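Local coordinates for protein Two-component response regulator, LuxR family (Aurantimonas sp., PDB 3CZ5) that is the receiver-domain part of a two-component response regulator, which in the whole protein probably accepts a phosphoryl group from a partner kinase and binds DNA to regulate transcription, at residues Tyr105-Ser110 / Ser130-Gln135; Ile54-Leu59 / Arg81-Thr86; Ser4-Met9 / Pro29-Val34. All blocks are in the same frame, centred on the assembly; numbering follows the deposited sequence.

Contact 1 of 3, residues Tyr105-Ser110 / Ser130-Gln135. With PO4 (phosphate ion), chain E.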
# COMPACT_ATOMS: atom_id res chain seq x y z
N TYR A 105 3.96 -4.82 -1.20
CA TYR A 105 3.46 -5.23 0.12
C TYR A 105 4.61 -4.98 1.02
O TYR A 105 5.65 -5.64 0.87
CB TYR A 105 3.11 -6.68 0.11
CG TYR A 105 2.50 -7.16 1.35
CD1 TYR A 105 1.16 -7.48 1.41
CD2 TYR A 105 3.25 -7.27 2.47
CE1 TYR A 105 0.60 -7.93 2.58
CE2 TYR A 105 2.69 -7.72 3.66
CZ TYR A 105 1.38 -8.06 3.71
OH TYR A 105 0.89 -8.53 4.93
N VAL A 106 4.46 -3.99 1.91
CA VAL A 106 5.57 -3.52 2.75
C VAL A 106 5.24 -3.66 4.23
O VAL A 106 4.08 -3.51 4.57
CB VAL A 106 5.89 -2.11 2.43
CG1 VAL A 106 6.50 -1.46 3.60
CG2 VAL A 106 6.84 -2.06 1.21
N THR A 107 6.18 -4.00 5.10
CA THR A 107 5.83 -4.16 6.51
C THR A 107 6.22 -2.96 7.39
O THR A 107 7.24 -2.35 7.23
CB THR A 107 6.36 -5.43 7.15
OG1 THR A 107 7.79 -5.38 7.26
CG2 THR A 107 5.91 -6.58 6.36
N LYS A 108 5.34 -2.65 8.33
CA LYS A 108 5.46 -1.47 9.13
C LYS A 108 6.62 -1.51 10.12
O LYS A 108 7.01 -0.47 10.62
CB LYS A 108 4.15 -1.24 9.86
CG LYS A 108 3.16 -0.52 8.99
CD LYS A 108 1.85 -0.20 9.70
CE LYS A 108 1.16 0.82 8.86
NZ LYS A 108 -0.25 0.57 8.94
N SER A 109 7.18 -2.68 10.40
CA SER A 109 8.36 -2.70 11.22
C SER A 109 9.59 -2.90 10.38
O SER A 109 10.60 -3.37 10.90
CB SER A 109 8.30 -3.81 12.25
OG SER A 109 7.70 -4.98 11.69
N SER A 110 9.51 -2.57 9.09
CA SER A 110 10.73 -2.64 8.29
C SER A 110 11.44 -1.34 8.51
O SER A 110 10.95 -0.51 9.27
CB SER A 110 10.43 -2.84 6.80
OG SER A 110 9.63 -4.00 6.54
N SER A 130 9.18 -5.14 0.95
CA SER A 130 10.28 -5.10 1.87
C SER A 130 11.05 -6.49 1.97
O SER A 130 10.54 -7.58 1.60
CB SER A 130 9.83 -4.54 3.22
OG SER A 130 8.77 -5.29 3.70
N PRO A 131 12.32 -6.43 2.43
CA PRO A 131 13.21 -7.54 2.69
C PRO A 131 12.55 -8.65 3.46
O PRO A 131 12.60 -9.81 3.07
CB PRO A 131 14.27 -6.91 3.57
CG PRO A 131 13.91 -5.54 3.74
CD PRO A 131 13.05 -5.17 2.62
N ASP A 132 11.95 -8.32 4.57
CA ASP A 132 11.46 -9.40 5.41
C ASP A 132 10.45 -10.26 4.68
O ASP A 132 10.42 -11.48 4.83
CB ASP A 132 10.89 -8.84 6.69
CG ASP A 132 9.91 -7.72 6.43
OD1 ASP A 132 8.83 -7.89 6.94
OD2 ASP A 132 10.16 -6.66 5.80
N ILE A 133 9.65 -9.67 3.82
CA ILE A 133 8.66 -10.48 3.11
C ILE A 133 9.22 -11.20 1.89
O ILE A 133 8.87 -12.36 1.61
CB ILE A 133 7.46 -9.64 2.74
CG1 ILE A 133 6.41 -9.75 3.85
CG2 ILE A 133 6.90 -10.05 1.38
CD1 ILE A 133 5.84 -8.42 4.08
N ALA A 134 10.12 -10.51 1.19
CA ALA A 134 10.86 -11.15 0.10
C ALA A 134 11.51 -12.40 0.62
O ALA A 134 11.50 -13.45 -0.02
CB ALA A 134 11.90 -10.23 -0.42
N GLN A 135 12.13 -12.27 1.79
CA GLN A 135 12.81 -13.38 2.43
C GLN A 135 11.80 -14.49 2.68
O GLN A 135 12.10 -15.65 2.34
CB GLN A 135 13.42 -12.93 3.75
CG GLN A 135 14.39 -13.91 4.29
CD GLN A 135 15.66 -13.99 3.43
OE1 GLN A 135 15.88 -13.17 2.53
NE2 GLN A 135 16.50 -14.98 3.72
P PO4 E . -2.34 -2.95 9.70
O1 PO4 E . -2.00 -3.94 10.76
O2 PO4 E . -1.46 -1.73 9.59
O3 PO4 E . -2.44 -3.63 8.36
O4 PO4 E . -3.74 -2.69 10.20

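Contact 2 of 3, residues Ile54-Leu59 / Arg81-Thr86. With PO4 (phosphate ion), chain E.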
# COMPACT_ATOMS: atom_id res chain seq x y z
N ILE A 54 -1.19 6.70 -6.60
CA ILE A 54 -0.84 5.51 -5.84
C ILE A 54 -1.57 5.60 -4.56
O ILE A 54 -1.61 6.70 -3.93
CB ILE A 54 0.65 5.43 -5.44
CG1 ILE A 54 0.92 4.16 -4.65
CG2 ILE A 54 1.10 6.62 -4.50
CD1 ILE A 54 2.38 3.61 -4.89
N VAL A 55 -2.15 4.48 -4.15
CA VAL A 55 -2.77 4.43 -2.84
C VAL A 55 -1.98 3.53 -1.91
O VAL A 55 -1.50 2.50 -2.34
CB VAL A 55 -4.24 4.03 -2.93
CG1 VAL A 55 -4.52 3.29 -4.22
CG2 VAL A 55 -4.68 3.26 -1.71
N VAL A 56 -1.76 3.99 -0.68
CA VAL A 56 -1.17 3.20 0.39
C VAL A 56 -2.17 2.80 1.47
O VAL A 56 -2.74 3.66 2.15
CB VAL A 56 -0.16 3.98 1.18
CG1 VAL A 56 0.26 3.17 2.47
CG2 VAL A 56 1.02 4.34 0.29
N MET A 57 -2.31 1.49 1.71
CA MET A 57 -3.44 0.92 2.54
C MET A 57 -3.01 -0.06 3.64
O MET A 57 -2.12 -0.87 3.38
CB MET A 57 -4.37 0.15 1.59
CG MET A 57 -5.76 0.53 1.84
SD MET A 57 -7.01 -0.05 0.79
CE MET A 57 -8.17 -0.02 2.09
N ASP A 58 -3.63 -0.05 4.82
CA ASP A 58 -3.44 -1.12 5.74
C ASP A 58 -3.94 -2.46 5.15
O ASP A 58 -4.72 -2.55 4.18
CB ASP A 58 -4.33 -0.92 6.92
CG ASP A 58 -3.87 0.17 7.82
OD1 ASP A 58 -2.80 0.80 7.53
OD2 ASP A 58 -4.62 0.35 8.83
N LEU A 59 -3.54 -3.55 5.78
CA LEU A 59 -4.12 -4.80 5.41
C LEU A 59 -5.39 -4.94 6.26
O LEU A 59 -6.36 -5.61 5.88
CB LEU A 59 -3.15 -5.89 5.78
CG LEU A 59 -3.64 -7.29 5.48
CD1 LEU A 59 -3.58 -7.59 3.98
CD2 LEU A 59 -2.72 -8.23 6.27
N ARG A 81 -2.54 1.51 -8.92
CA ARG A 81 -1.37 1.16 -8.15
C ARG A 81 -1.63 1.21 -6.61
O ARG A 81 -1.64 2.30 -5.99
CB ARG A 81 -0.23 2.09 -8.56
CG ARG A 81 0.35 1.76 -9.89
CD ARG A 81 0.97 2.97 -10.51
NE ARG A 81 2.06 2.61 -11.47
CZ ARG A 81 2.62 3.44 -12.39
NH1 ARG A 81 2.16 4.70 -12.51
NH2 ARG A 81 3.60 3.00 -13.18
N ILE A 82 -1.79 0.04 -5.98
CA ILE A 82 -1.95 -0.01 -4.53
C ILE A 82 -0.78 -0.63 -3.77
O ILE A 82 -0.33 -1.72 -4.13
CB ILE A 82 -3.23 -0.83 -4.12
CG1 ILE A 82 -4.50 -0.22 -4.73
CG2 ILE A 82 -3.35 -0.93 -2.58
CD1 ILE A 82 -4.83 -0.83 -6.01
N LEU A 83 -0.31 0.02 -2.70
CA LEU A 83 0.78 -0.51 -1.87
C LEU A 83 0.19 -0.96 -0.55
O LEU A 83 -0.26 -0.14 0.23
CB LEU A 83 1.81 0.58 -1.62
CG LEU A 83 2.82 0.42 -0.48
CD1 LEU A 83 3.64 -0.78 -0.61
CD2 LEU A 83 3.90 1.48 -0.49
N ILE A 84 0.09 -2.25 -0.29
CA ILE A 84 -0.32 -2.62 1.05
C ILE A 84 0.86 -2.33 1.97
O ILE A 84 2.03 -2.70 1.63
CB ILE A 84 -0.52 -4.04 1.22
CG1 ILE A 84 -1.74 -4.55 0.43
CG2 ILE A 84 -0.73 -4.21 2.73
CD1 ILE A 84 -2.76 -3.52 0.04
N PHE A 85 0.56 -1.67 3.11
CA PHE A 85 1.54 -1.27 4.13
C PHE A 85 0.98 -1.75 5.44
O PHE A 85 -0.10 -1.34 5.83
CB PHE A 85 1.61 0.21 4.24
CG PHE A 85 2.79 0.72 5.03
CD1 PHE A 85 4.00 -0.02 5.11
CD2 PHE A 85 2.75 1.96 5.66
CE1 PHE A 85 5.09 0.48 5.81
CE2 PHE A 85 3.83 2.42 6.37
CZ PHE A 85 4.99 1.70 6.41
N THR A 86 1.70 -2.66 6.09
CA THR A 86 1.07 -3.39 7.16
C THR A 86 2.03 -3.91 8.26
O THR A 86 3.23 -3.97 8.16
CB THR A 86 0.34 -4.57 6.56
OG1 THR A 86 -0.29 -5.28 7.62
CG2 THR A 86 1.33 -5.45 5.88
P PO4 E . -2.34 -2.95 9.70
O1 PO4 E . -2.00 -3.94 10.76
O2 PO4 E . -1.46 -1.73 9.59
O3 PO4 E . -2.44 -3.63 8.36
O4 PO4 E . -3.74 -2.69 10.20

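Contact 3 of 3, residues Ser4-Met9 / Pro29-Val34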
# COMPACT_ATOMS: atom_id res chain seq x y z
N SER A 4 10.05 15.12 -10.56
CA SER A 4 9.70 13.67 -10.44
C SER A 4 8.48 13.39 -9.54
O SER A 4 8.59 12.66 -8.56
CB SER A 4 10.93 12.90 -9.92
OG SER A 4 10.56 11.70 -9.27
N THR A 5 7.33 13.92 -9.93
CA THR A 5 6.20 14.33 -9.02
C THR A 5 5.17 13.22 -8.60
O THR A 5 5.39 12.08 -9.01
CB THR A 5 5.51 15.53 -9.72
OG1 THR A 5 4.58 16.13 -8.82
CG2 THR A 5 4.82 15.08 -11.04
N ALA A 6 4.11 13.49 -7.79
CA ALA A 6 3.08 12.41 -7.37
C ALA A 6 1.95 12.69 -6.34
O ALA A 6 2.18 13.21 -5.24
CB ALA A 6 3.77 11.16 -6.96
N ARG A 7 0.72 12.32 -6.64
CA ARG A 7 -0.36 12.51 -5.66
C ARG A 7 -0.70 11.17 -4.98
O ARG A 7 -0.89 10.21 -5.71
CB ARG A 7 -1.59 13.11 -6.34
CG ARG A 7 -1.28 14.41 -7.09
CD ARG A 7 -2.46 14.98 -7.97
NE ARG A 7 -3.71 15.29 -7.25
CZ ARG A 7 -4.81 14.49 -7.27
NH1 ARG A 7 -4.81 13.34 -8.01
NH2 ARG A 7 -5.94 14.82 -6.59
N ILE A 8 -0.81 11.11 -3.63
CA ILE A 8 -1.01 9.84 -2.89
C ILE A 8 -2.27 9.82 -1.97
O ILE A 8 -2.62 10.84 -1.36
CB ILE A 8 0.27 9.49 -2.00
CG1 ILE A 8 1.53 9.17 -2.86
CG2 ILE A 8 0.01 8.32 -1.05
CD1 ILE A 8 2.71 10.14 -2.68
N MET A 9 -2.93 8.66 -1.85
CA MET A 9 -4.01 8.46 -0.90
C MET A 9 -3.56 7.49 0.22
O MET A 9 -2.89 6.47 -0.08
CB MET A 9 -5.15 7.82 -1.64
CG MET A 9 -6.40 7.47 -0.74
SD MET A 9 -7.84 7.08 -1.82
CE MET A 9 -9.03 7.57 -0.65
N PRO A 29 10.40 15.16 -1.57
CA PRO A 29 9.69 16.31 -2.13
C PRO A 29 9.15 15.87 -3.46
O PRO A 29 9.61 14.85 -3.97
CB PRO A 29 10.79 17.40 -2.22
CG PRO A 29 12.00 16.69 -2.39
CD PRO A 29 11.86 15.29 -1.76
N GLY A 30 8.15 16.58 -3.97
CA GLY A 30 7.30 16.04 -5.03
C GLY A 30 6.10 15.16 -4.59
O GLY A 30 5.07 15.15 -5.23
N TYR A 31 6.22 14.43 -3.51
CA TYR A 31 5.14 13.57 -3.08
C TYR A 31 3.99 14.25 -2.26
O TYR A 31 4.21 14.69 -1.15
CB TYR A 31 5.76 12.44 -2.26
CG TYR A 31 6.49 11.40 -3.12
CD1 TYR A 31 6.91 11.71 -4.44
CD2 TYR A 31 6.79 10.13 -2.62
CE1 TYR A 31 7.59 10.73 -5.25
CE2 TYR A 31 7.42 9.17 -3.40
CZ TYR A 31 7.85 9.47 -4.71
OH TYR A 31 8.49 8.47 -5.42
N ALA A 32 2.76 14.32 -2.76
CA ALA A 32 1.74 14.90 -1.90
C ALA A 32 0.62 13.96 -1.46
O ALA A 32 -0.04 13.30 -2.23
CB ALA A 32 1.19 16.18 -2.48
N VAL A 33 0.44 13.87 -0.17
CA VAL A 33 -0.62 13.03 0.29
C VAL A 33 -1.89 13.83 0.17
O VAL A 33 -2.09 14.82 0.93
CB VAL A 33 -0.50 12.59 1.76
CG1 VAL A 33 -1.62 11.66 2.04
CG2 VAL A 33 0.81 11.88 2.01
N VAL A 34 -2.76 13.36 -0.71
CA VAL A 34 -3.82 14.18 -1.21
C VAL A 34 -5.25 13.86 -0.67
O VAL A 34 -6.14 14.71 -0.68
CB VAL A 34 -3.76 14.03 -2.68
CG1 VAL A 34 -4.67 12.90 -3.06
CG2 VAL A 34 -4.09 15.26 -3.33

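Contact 1 of 3, residues Tyr105-Ser110 / Ser130-Gln135
V106 and S130 bring their CA atoms to 5.0 Å where strand 105-107 meets the first turn of helix 131-142, the axes of the two short segments passing 8.0 Å apart at 118°. S130 is the pivot of the polar side. Its OG accepts the N-H of T107 at 3.2 Å and hands its own proton to OD2 of D132, 2.9 Å away, reaching that oxygen from above the carboxylate, about 35° out of its plane. One serine hydroxyl thus couples the strand backbone to the helix. D132 turns its carboxylate back toward the strand because CG sits between its backbone N and carbonyl carbon (chi1 50°). OD1 then lies 2.7 Å from T107 OG1, while OD2 lies 2.8 Å from S110 OG, the two hydroxyls coming from the first and last residues of the type I turn 107-110. That turn is closed by the backbone bond from S110 N to T107 O. Next to this polar cluster, on the Y105 side, the contact becomes apolar: CD1 of I133 meets the CD2-CE2 side of the Y105 ring at its edge, near the ring plane, though the exact position of CD1 is doubtful. K108 leaves in another direction; its NZ donates to O2 of the phosphate ion at 2.7 Å. Y105 and K108 match the aromatic and lysine found at the end of this strand in receiver domains of the CheY type. Further in, the Y105 ring packs on T86 and on F93, A94 and A97 of helix 91-99, with its OH bonded to H88 O. Strand 82-86 pairs with the strand through V106, and helix 114-122 covers the V106 and S130 side through A118 and E114.

Contact 2 of 3, residues Ile54-Leu59 / Arg81-Thr86
V55 and I82, V56 and L83, and M57 and I84 pair across two neighbouring parallel strands, a right-handed beta-alpha-beta crossover whose connection is helix 66-76, in the middle of the CheY-like receiver fold. The backbone is tightly joined: V55 N gives its hydrogen to R81 O, L83 N to V55 O at 2.8 Å, M57 N to L83 O, and F85 N to M57 O in a bond bent only 7° from straight, 173° at the hydrogen. Packing on both faces is close. V55 and I82 run alongside each other, CG1 to CG1 at 3.5 Å, on the face where M57, I82 and I84 meet A69, T70 and R74 of helix 66-76. On the other face V56 sets CG1 against CB of F85 at 3.7 Å and CG2 beside L83 CD2; L83 reaches L115 and A118 of helix 114-122, and F85 reaches L115.

The loose rim is at R81, which sends its long side chain away from the partner strand. Past the last bridge, the ends of both segments converge on the phosphate ion, and this end is polar. D58, the predicted phosphorylation site, not modified here, lies near D12 and D13, its OD1 held by K108 in a salt bridge. The ion, free and probably from the crystallisation liquor, lies near where an aspartyl phosphate would be expected. L59 CB lies 3.5 Å from T86 OG1. The anti chi1 (-180°) of T86 turns OG1 toward the phosphate, where it and L59 N each donate to O3 at 2.8 Å.

Contact 3 of 3, residues Ser4-Met9 / Pro29-Val34
The carbonyl oxygen of I8 accepts the N-H of V34 at 2.6 Å, in the carbonyl plane and almost straight (173° at the hydrogen), and has the CA of V33 beside it at 3.4 Å as a second, weaker CH donor. One step earlier, I8 N donates to A32 O at 2.7 Å, and before that A32 N donates to A6 O at 2.8 Å, so the donor alternates between the parallel strands 6-11 and 31-37. The pairing frays toward the N-terminus: A6 N reaches G30 O at 3.2 Å, but the bond is weak. G30 turns the chain there with a positive phi of 85°, a conformation that suits glycine, bringing the loop from P29 into the strand.

On one face of the sheet A6, I8 and Y31 gather. CD1 of I8 approaches the base of the tyrosine at 3.8 Å from Y31 CB, obliquely to the ring, and CB of A6 comes within 4.1 Å of Y31 CD1. S4 O is at the ring's edge, in its plane. On the opposite face, that of R7 and A32, R7 meets V34: the R7 chain folds at chi3 (59°) so that its guanidinium runs across V34, with NH2 3.8 Å from V34 CG2 and V34 CG1 over one face, toward the rim. NH1 is bonded to T50 O.

This is the first beta-alpha-beta unit of the receiver fold, with helix 15-25 as its connection. Strand 31-37 is the sheet's outermost strand on this side; I25 and R22 of the helix touch Y31 and V33, I119 and E120 of helix 114-122 also reach Y31, and on the far side of strand 6-11 comes strand 54-57, met by I8 at I54 and by M9 at V55.

Overall arrangement
The three contacts sample one parallel sheet. Contact 2 is its core, its side chains mostly apolar, with polar groups at the ends, at R81 and at the phosphate; contact 3 is a strand pair of the same kind at the edge, more open and with a charged arginine over it; contact 1 is buried but strand against helix, and leans on hydroxyl and carboxylate groups. Strand 54-57 pairs with strand 6-11 through V56 N to M9 O, and strand 82-86 with 104-107 through V106 N to I84 O, so contact 2 touches both others, while contacts 1 and 3, centres about 22 Å apart, do not touch. The phosphate is shared by contacts 1 and 2.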